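PAN2-PAN3 deadenylation complex catalytic subunit pan2 (Neurospora crassa, PDB 4CZW) is the catalytic subunit of the PAN deadenylation complex and probably shortens mRNA poly(A) tails, releasing 5'-AMP and stimulated by poly(A)-binding protein. Local coordinates at residues 109-120 and 133-144. Sequence-based numbering, arbitrary orientation.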
ATOM      1  N   LEU A 109       5.600  -6.178  -7.573  1.00 52.61           N
ATOM      2  CA  LEU A 109       5.023  -7.504  -7.373  1.00 44.55           C
ATOM      3  C   LEU A 109       5.323  -8.399  -8.568  1.00 50.96           C
ATOM      4  O   LEU A 109       5.601  -9.588  -8.418  1.00 52.39           O
ATOM      5  CB  LEU A 109       3.512  -7.406  -7.156  1.00 46.13           C
ATOM      6  CG  LEU A 109       2.744  -8.727  -7.047  1.00 39.42           C
ATOM      7  CD1 LEU A 109       3.040  -9.420  -5.727  1.00 37.82           C
ATOM      8  CD2 LEU A 109       1.250  -8.502  -7.218  1.00 39.02           C
ATOM      9  N   ASN A 110       5.272  -7.805  -9.755  1.00 49.09           N
ATOM     10  CA  ASN A 110       5.524  -8.519 -10.999  1.00 51.74           C
ATOM     11  C   ASN A 110       6.969  -9.004 -11.104  1.00 51.13           C
ATOM     12  O   ASN A 110       7.275  -9.902 -11.888  1.00 59.39           O
ATOM     13  CB  ASN A 110       5.181  -7.624 -12.191  1.00 56.08           C
ATOM     14  CG  ASN A 110       5.177  -8.375 -13.507  1.00 72.65           C
ATOM     15  OD1 ASN A 110       4.891  -9.571 -13.553  1.00 84.20           O
ATOM     16  ND2 ASN A 110       5.499  -7.674 -14.588  1.00 74.28           N
ATOM     17  N   HIS A 111       7.851  -8.407 -10.308  1.00 50.55           N
ATOM     18  CA  HIS A 111       9.265  -8.764 -10.328  1.00 51.54           C
ATOM     19  C   HIS A 111       9.666  -9.569  -9.094  1.00 46.42           C
ATOM     20  O   HIS A 111      10.808 -10.009  -8.977  1.00 54.98           O
ATOM     21  CB  HIS A 111      10.133  -7.508 -10.432  1.00 55.92           C
ATOM     22  CG  HIS A 111       9.913  -6.722 -11.687  1.00 60.51           C
ATOM     23  ND1 HIS A 111      10.226  -7.211 -12.937  1.00 63.36           N
ATOM     24  CD2 HIS A 111       9.418  -5.477 -11.885  1.00 64.82           C
ATOM     25  CE1 HIS A 111       9.928  -6.305 -13.850  1.00 73.43           C
ATOM     26  NE2 HIS A 111       9.436  -5.243 -13.238  1.00 70.81           N
ATOM     27  N   THR A 112       8.722  -9.759  -8.177  1.00 50.26           N
ATOM     28  CA  THR A 112       8.984 -10.509  -6.952  1.00 55.57           C
ATOM     29  C   THR A 112       9.150 -11.997  -7.256  1.00 58.04           C
ATOM     30  O   THR A 112       8.516 -12.524  -8.169  1.00 59.07           O
ATOM     31  CB  THR A 112       7.850 -10.312  -5.920  1.00 52.84           C
ATOM     32  OG1 THR A 112       7.561  -8.915  -5.786  1.00 58.95           O
ATOM     33  CG2 THR A 112       8.245 -10.874  -4.559  1.00 51.60           C
ATOM     34  N   SER A 113      10.012 -12.665  -6.496  1.00 59.39           N
ATOM     35  CA  SER A 113      10.253 -14.091  -6.680  1.00 64.01           C
ATOM     36  C   SER A 113       8.995 -14.913  -6.413  1.00 63.48           C
ATOM     37  O   SER A 113       8.201 -14.578  -5.532  1.00 65.98           O
ATOM     38  CB  SER A 113      11.389 -14.563  -5.769  1.00 63.05           C
ATOM     39  OG  SER A 113      11.071 -14.353  -4.404  1.00 88.08           O
ATOM     40  N   ASN A 114       8.822 -15.975  -7.197  1.00 55.04           N
ATOM     41  CA  ASN A 114       7.701 -16.906  -7.065  1.00 63.04           C
ATOM     42  C   ASN A 114       6.330 -16.272  -7.301  1.00 60.76           C
ATOM     43  O   ASN A 114       5.303 -16.888  -7.022  1.00 61.09           O
ATOM     44  CB  ASN A 114       7.721 -17.571  -5.684  1.00 69.19           C
ATOM     45  CG  ASN A 114       9.040 -18.253  -5.386  1.00 72.14           C
ATOM     46  OD1 ASN A 114       9.666 -18.837  -6.271  1.00 81.47           O
ATOM     47  ND2 ASN A 114       9.473 -18.180  -4.133  1.00 67.31           N
ATOM     48  N   ALA A 115       6.313 -15.049  -7.820  1.00 55.79           N
ATOM     49  CA  ALA A 115       5.057 -14.361  -8.100  1.00 53.96           C
ATOM     50  C   ALA A 115       4.375 -14.957  -9.325  1.00 55.50           C
ATOM     51  O   ALA A 115       3.147 -14.988  -9.413  1.00 58.18           O
ATOM     52  CB  ALA A 115       5.296 -12.874  -8.296  1.00 47.58           C
ATOM     53  N   SER A 116       5.181 -15.437 -10.266  1.00 49.12           N
ATOM     54  CA  SER A 116       4.664 -16.007 -11.503  1.00 55.28           C
ATOM     55  C   SER A 116       4.093 -17.406 -11.292  1.00 57.48           C
ATOM     56  O   SER A 116       3.437 -17.955 -12.178  1.00 58.11           O
ATOM     57  CB  SER A 116       5.763 -16.050 -12.566  1.00 55.17           C
ATOM     58  OG  SER A 116       6.871 -16.812 -12.119  1.00 67.12           O
ATOM     59  N   VAL A 117       4.342 -17.978 -10.119  1.00 54.04           N
ATOM     60  CA  VAL A 117       3.905 -19.340  -9.831  1.00 53.40           C
ATOM     61  C   VAL A 117       2.970 -19.407  -8.627  1.00 58.39           C
ATOM     62  O   VAL A 117       2.530 -20.487  -8.235  1.00 64.10           O
ATOM     63  CB  VAL A 117       5.108 -20.270  -9.578  1.00 64.63           C
ATOM     64  CG1 VAL A 117       6.086 -20.198 -10.740  1.00 60.20           C
ATOM     65  CG2 VAL A 117       5.800 -19.901  -8.276  1.00 60.50           C
ATOM     66  N   SER A 118       2.665 -18.251  -8.045  1.00 55.37           N
ATOM     67  CA  SER A 118       1.800 -18.200  -6.872  1.00 47.79           C
ATOM     68  C   SER A 118       0.391 -17.739  -7.229  1.00 51.01           C
ATOM     69  O   SER A 118      -0.458 -17.576  -6.352  1.00 50.65           O
ATOM     70  CB  SER A 118       2.395 -17.278  -5.806  1.00 55.64           C
ATOM     71  OG  SER A 118       3.670 -17.737  -5.390  1.00 52.19           O
ATOM     72  N   GLY A 119       0.149 -17.529  -8.519  1.00 54.66           N
ATOM     73  CA  GLY A 119      -1.161 -17.128  -8.997  1.00 49.15           C
ATOM     74  C   GLY A 119      -1.595 -15.764  -8.496  1.00 60.33           C
ATOM     75  O   GLY A 119      -2.738 -15.581  -8.076  1.00 52.87           O
ATOM     76  N   VAL A 120      -0.680 -14.800  -8.544  1.00 54.56           N
ATOM     77  CA  VAL A 120      -0.967 -13.450  -8.075  1.00 47.89           C
ATOM     78  C   VAL A 120      -0.853 -12.432  -9.207  1.00 52.30           C
ATOM     79  O   VAL A 120      -1.070 -11.237  -9.005  1.00 53.92           O
ATOM     80  CB  VAL A 120      -0.023 -13.041  -6.929  1.00 47.14           C
ATOM     81  CG1 VAL A 120      -0.195 -13.977  -5.744  1.00 44.84           C
ATOM     82  CG2 VAL A 120       1.420 -13.038  -7.405  1.00 48.68           C
ATOM     83  N   LEU A 133      -7.452 -14.560  -7.129  1.00 45.16           N
ATOM     84  CA  LEU A 133      -6.222 -13.779  -7.196  1.00 39.55           C
ATOM     85  C   LEU A 133      -5.905 -13.097  -5.868  1.00 43.34           C
ATOM     86  O   LEU A 133      -4.752 -13.069  -5.438  1.00 44.15           O
ATOM     87  CB  LEU A 133      -6.315 -12.733  -8.310  1.00 47.09           C
ATOM     88  CG  LEU A 133      -6.237 -13.240  -9.750  1.00 49.51           C
ATOM     89  CD1 LEU A 133      -6.548 -12.119 -10.731  1.00 50.98           C
ATOM     90  CD2 LEU A 133      -4.865 -13.832 -10.029  1.00 45.97           C
ATOM     91  N   VAL A 134      -6.931 -12.551  -5.222  1.00 40.16           N
ATOM     92  CA  VAL A 134      -6.741 -11.829  -3.968  1.00 40.82           C
ATOM     93  C   VAL A 134      -6.534 -12.802  -2.804  1.00 44.21           C
ATOM     94  O   VAL A 134      -5.937 -12.447  -1.788  1.00 44.89           O
ATOM     95  CB  VAL A 134      -7.932 -10.887  -3.669  1.00 38.78           C
ATOM     96  CG1 VAL A 134      -9.167 -11.674  -3.266  1.00 36.70           C
ATOM     97  CG2 VAL A 134      -7.563  -9.878  -2.590  1.00 36.75           C
ATOM     98  N   LYS A 135      -7.020 -14.030  -2.962  1.00 44.51           N
ATOM     99  CA  LYS A 135      -6.766 -15.083  -1.986  1.00 42.64           C
ATOM    100  C   LYS A 135      -5.291 -15.445  -1.989  1.00 43.52           C
ATOM    101  O   LYS A 135      -4.647 -15.500  -0.940  1.00 44.59           O
ATOM    102  CB  LYS A 135      -7.605 -16.325  -2.283  1.00 51.24           C
ATOM    103  CG  LYS A 135      -9.035 -16.246  -1.795  1.00 56.91           C
ATOM    104  CD  LYS A 135      -9.828 -17.462  -2.236  1.00 63.30           C
ATOM    105  CE  LYS A 135     -11.279 -17.356  -1.807  1.00 55.42           C
ATOM    106  NZ  LYS A 135     -12.080 -18.495  -2.325  1.00 61.25           N
ATOM    107  N   ASN A 136      -4.768 -15.693  -3.184  1.00 41.77           N
ATOM    108  CA  ASN A 136      -3.365 -16.028  -3.361  1.00 47.69           C
ATOM    109  C   ASN A 136      -2.458 -14.887  -2.923  1.00 40.48           C
ATOM    110  O   ASN A 136      -1.430 -15.114  -2.286  1.00 51.35           O
ATOM    111  CB  ASN A 136      -3.084 -16.393  -4.820  1.00 46.81           C
ATOM    112  CG  ASN A 136      -3.808 -17.652  -5.255  1.00 49.43           C
ATOM    113  OD1 ASN A 136      -4.080 -18.537  -4.444  1.00 42.34           O
ATOM    114  ND2 ASN A 136      -4.122 -17.741  -6.543  1.00 46.58           N
ATOM    115  N   LEU A 137      -2.850 -13.662  -3.260  1.00 43.77           N
ATOM    116  CA  LEU A 137      -2.061 -12.486  -2.915  1.00 45.41           C
ATOM    117  C   LEU A 137      -1.987 -12.284  -1.406  1.00 41.59           C
ATOM    118  O   LEU A 137      -0.941 -11.916  -0.875  1.00 42.64           O
ATOM    119  CB  LEU A 137      -2.642 -11.236  -3.576  1.00 44.29           C
ATOM    120  CG  LEU A 137      -1.879  -9.941  -3.298  1.00 45.14           C
ATOM    121  CD1 LEU A 137      -0.477 -10.003  -3.888  1.00 34.25           C
ATOM    122  CD2 LEU A 137      -2.644  -8.752  -3.841  1.00 41.74           C
ATOM    123  N   THR A 138      -3.104 -12.524  -0.726  1.00 39.93           N
ATOM    124  CA  THR A 138      -3.161 -12.403   0.726  1.00 39.80           C
ATOM    125  C   THR A 138      -2.161 -13.352   1.378  1.00 47.42           C
ATOM    126  O   THR A 138      -1.463 -12.985   2.323  1.00 43.06           O
ATOM    127  CB  THR A 138      -4.575 -12.700   1.263  1.00 38.85           C
ATOM    128  OG1 THR A 138      -5.527 -11.861   0.598  1.00 40.73           O
ATOM    129  CG2 THR A 138      -4.642 -12.450   2.763  1.00 34.08           C
HETATM  130  N   MSE A 139      -2.091 -14.571   0.857  1.00 50.68           N
HETATM  131  CA  MSE A 139      -1.133 -15.557   1.340  1.00 48.03           C
HETATM  132  C   MSE A 139       0.281 -15.203   0.891  1.00 48.24           C
HETATM  133  O   MSE A 139       1.241 -15.358   1.649  1.00 48.73           O
HETATM  134  CB  MSE A 139      -1.513 -16.957   0.852  1.00 48.31           C
HETATM  135  CG  MSE A 139      -2.838 -17.464   1.405  1.00 55.20           C
HETATM  136 SE   MSE A 139      -3.292 -19.264   0.803  1.00 74.89          SE
HETATM  137  CE  MSE A 139      -3.630 -18.897  -1.082  1.00 48.78           C
ATOM    138  N   PHE A 140       0.402 -14.722  -0.343  1.00 40.67           N
ATOM    139  CA  PHE A 140       1.697 -14.355  -0.909  1.00 43.46           C
ATOM    140  C   PHE A 140       2.313 -13.167  -0.176  1.00 52.97           C
ATOM    141  O   PHE A 140       3.504 -13.172   0.136  1.00 49.15           O
ATOM    142  CB  PHE A 140       1.556 -14.036  -2.400  1.00 49.37           C
ATOM    143  CG  PHE A 140       2.864 -13.796  -3.099  1.00 51.52           C
ATOM    144  CD1 PHE A 140       3.653 -14.860  -3.505  1.00 49.06           C
ATOM    145  CD2 PHE A 140       3.301 -12.508  -3.360  1.00 50.69           C
ATOM    146  CE1 PHE A 140       4.855 -14.644  -4.152  1.00 53.24           C
ATOM    147  CE2 PHE A 140       4.503 -12.285  -4.008  1.00 52.84           C
ATOM    148  CZ  PHE A 140       5.280 -13.355  -4.405  1.00 53.55           C
ATOM    149  N   LEU A 141       1.498 -12.151   0.096  1.00 50.32           N
ATOM    150  CA  LEU A 141       1.975 -10.949   0.771  1.00 47.19           C
ATOM    151  C   LEU A 141       2.392 -11.225   2.210  1.00 46.43           C
ATOM    152  O   LEU A 141       3.482 -10.836   2.626  1.00 50.38           O
ATOM    153  CB  LEU A 141       0.905  -9.855   0.744  1.00 50.46           C
ATOM    154  CG  LEU A 141       0.864  -8.986  -0.513  1.00 45.75           C
ATOM    155  CD1 LEU A 141      -0.198  -7.907  -0.385  1.00 46.55           C
ATOM    156  CD2 LEU A 141       2.229  -8.369  -0.770  1.00 48.70           C
ATOM    157  N   PHE A 142       1.525 -11.895   2.963  1.00 46.30           N
ATOM    158  CA  PHE A 142       1.802 -12.212   4.361  1.00 46.90           C
ATOM    159  C   PHE A 142       3.088 -13.018   4.518  1.00 52.43           C
ATOM    160  O   PHE A 142       3.801 -12.874   5.510  1.00 51.05           O
ATOM    161  CB  PHE A 142       0.629 -12.976   4.979  1.00 42.56           C
ATOM    162  CG  PHE A 142      -0.409 -12.088   5.605  1.00 44.21           C
ATOM    163  CD1 PHE A 142      -1.127 -11.189   4.835  1.00 47.37           C
ATOM    164  CD2 PHE A 142      -0.670 -12.157   6.964  1.00 43.48           C
ATOM    165  CE1 PHE A 142      -2.082 -10.371   5.408  1.00 49.52           C
ATOM    166  CE2 PHE A 142      -1.624 -11.342   7.542  1.00 37.26           C
ATOM    167  CZ  PHE A 142      -2.331 -10.448   6.763  1.00 46.18           C
ATOM    168  N   ASP A 143       3.381 -13.859   3.532  1.00 50.66           N
ATOM    169  CA  ASP A 143       4.601 -14.656   3.545  1.00 51.36           C
ATOM    170  C   ASP A 143       5.817 -13.799   3.215  1.00 57.75           C
ATOM    171  O   ASP A 143       6.850 -13.889   3.877  1.00 57.13           O
ATOM    172  CB  ASP A 143       4.493 -15.820   2.557  1.00 53.44           C
ATOM    173  CG  ASP A 143       5.744 -16.677   2.528  1.00 58.90           C
ATOM    174  OD1 ASP A 143       6.414 -16.791   3.577  1.00 58.21           O
ATOM    175  OD2 ASP A 143       6.058 -17.237   1.457  1.00 64.88           O
ATOM    176  N   LYS A 144       5.685 -12.962   2.191  1.00 50.13           N
ATOM    177  CA  LYS A 144       6.795 -12.140   1.726  1.00 50.95           C
ATOM    178  C   LYS A 144       7.181 -11.054   2.726  1.00 49.41           C
ATOM    179  O   LYS A 144       8.361 -10.855   3.006  1.00 53.68           O
ATOM    180  CB  LYS A 144       6.455 -11.507   0.373  1.00 45.48           C
ATOM    181  CG  LYS A 144       6.547 -12.475  -0.795  1.00 51.18           C
ATOM    182  CD  LYS A 144       7.963 -13.007  -0.949  1.00 52.40           C
ATOM    183  CE  LYS A 144       8.074 -13.990  -2.102  1.00 75.50           C
ATOM    184  NZ  LYS A 144       9.459 -14.525  -2.231  1.00 71.95           N
TER
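Phe140 holds its CG anti to the backbone N (chi1 -174°), which sends the ring off helix 130-149 into the curled loop 109-120. Lys144 places its CG anti to the carbonyl carbon instead, and the chain bends at chi2 (-62°). Its CG lies over one face of the Phe140 ring, near the rim, and the chain then runs out to the loop. There Lys144 NZ donates a hydrogen bond to Ser113 OG (2.7 Å).

Val120 CG2 lies over the opposite face, so the ring is sandwiched. Ser113 O meets CZ at the edge, in the ring plane, and Thr112 CG2 also lies near that edge. Leu109 CD1 approaches Phe140 CE2 obliquely at 3.6 Å and also touches Leu137 CD1. Ala115 CB packs against CZ.

Both segments belong to the pseudo-UCH domain, a USP-like domain predicted to be catalytically inactive and to act as a scaffold. The loop links helix 103-109 to helix 130-149. Leu81 of helix 81-94 touches Leu109, Thr112 and Phe140. The side chain of Thr112 is about 8 Å from that of the zinc ligand Cys80.

With Phe140 cut back to an alanine, a gap would probably open among Leu109, Ala115 and Val120, and the loop would lose the ring it curls around.

One turn earlier on the helix, Asn136 ND2 bonds to Gly119 O at 3.0 Å, with an N-H...O angle of 158°. This oxygen is near the amide plane of Asn136, but the donor is tilted from the carbonyl plane. Leu133 CD2 touches the same oxygen. Val120 CG1 rests on the helix backbone, 3.6 Å from Leu137 N.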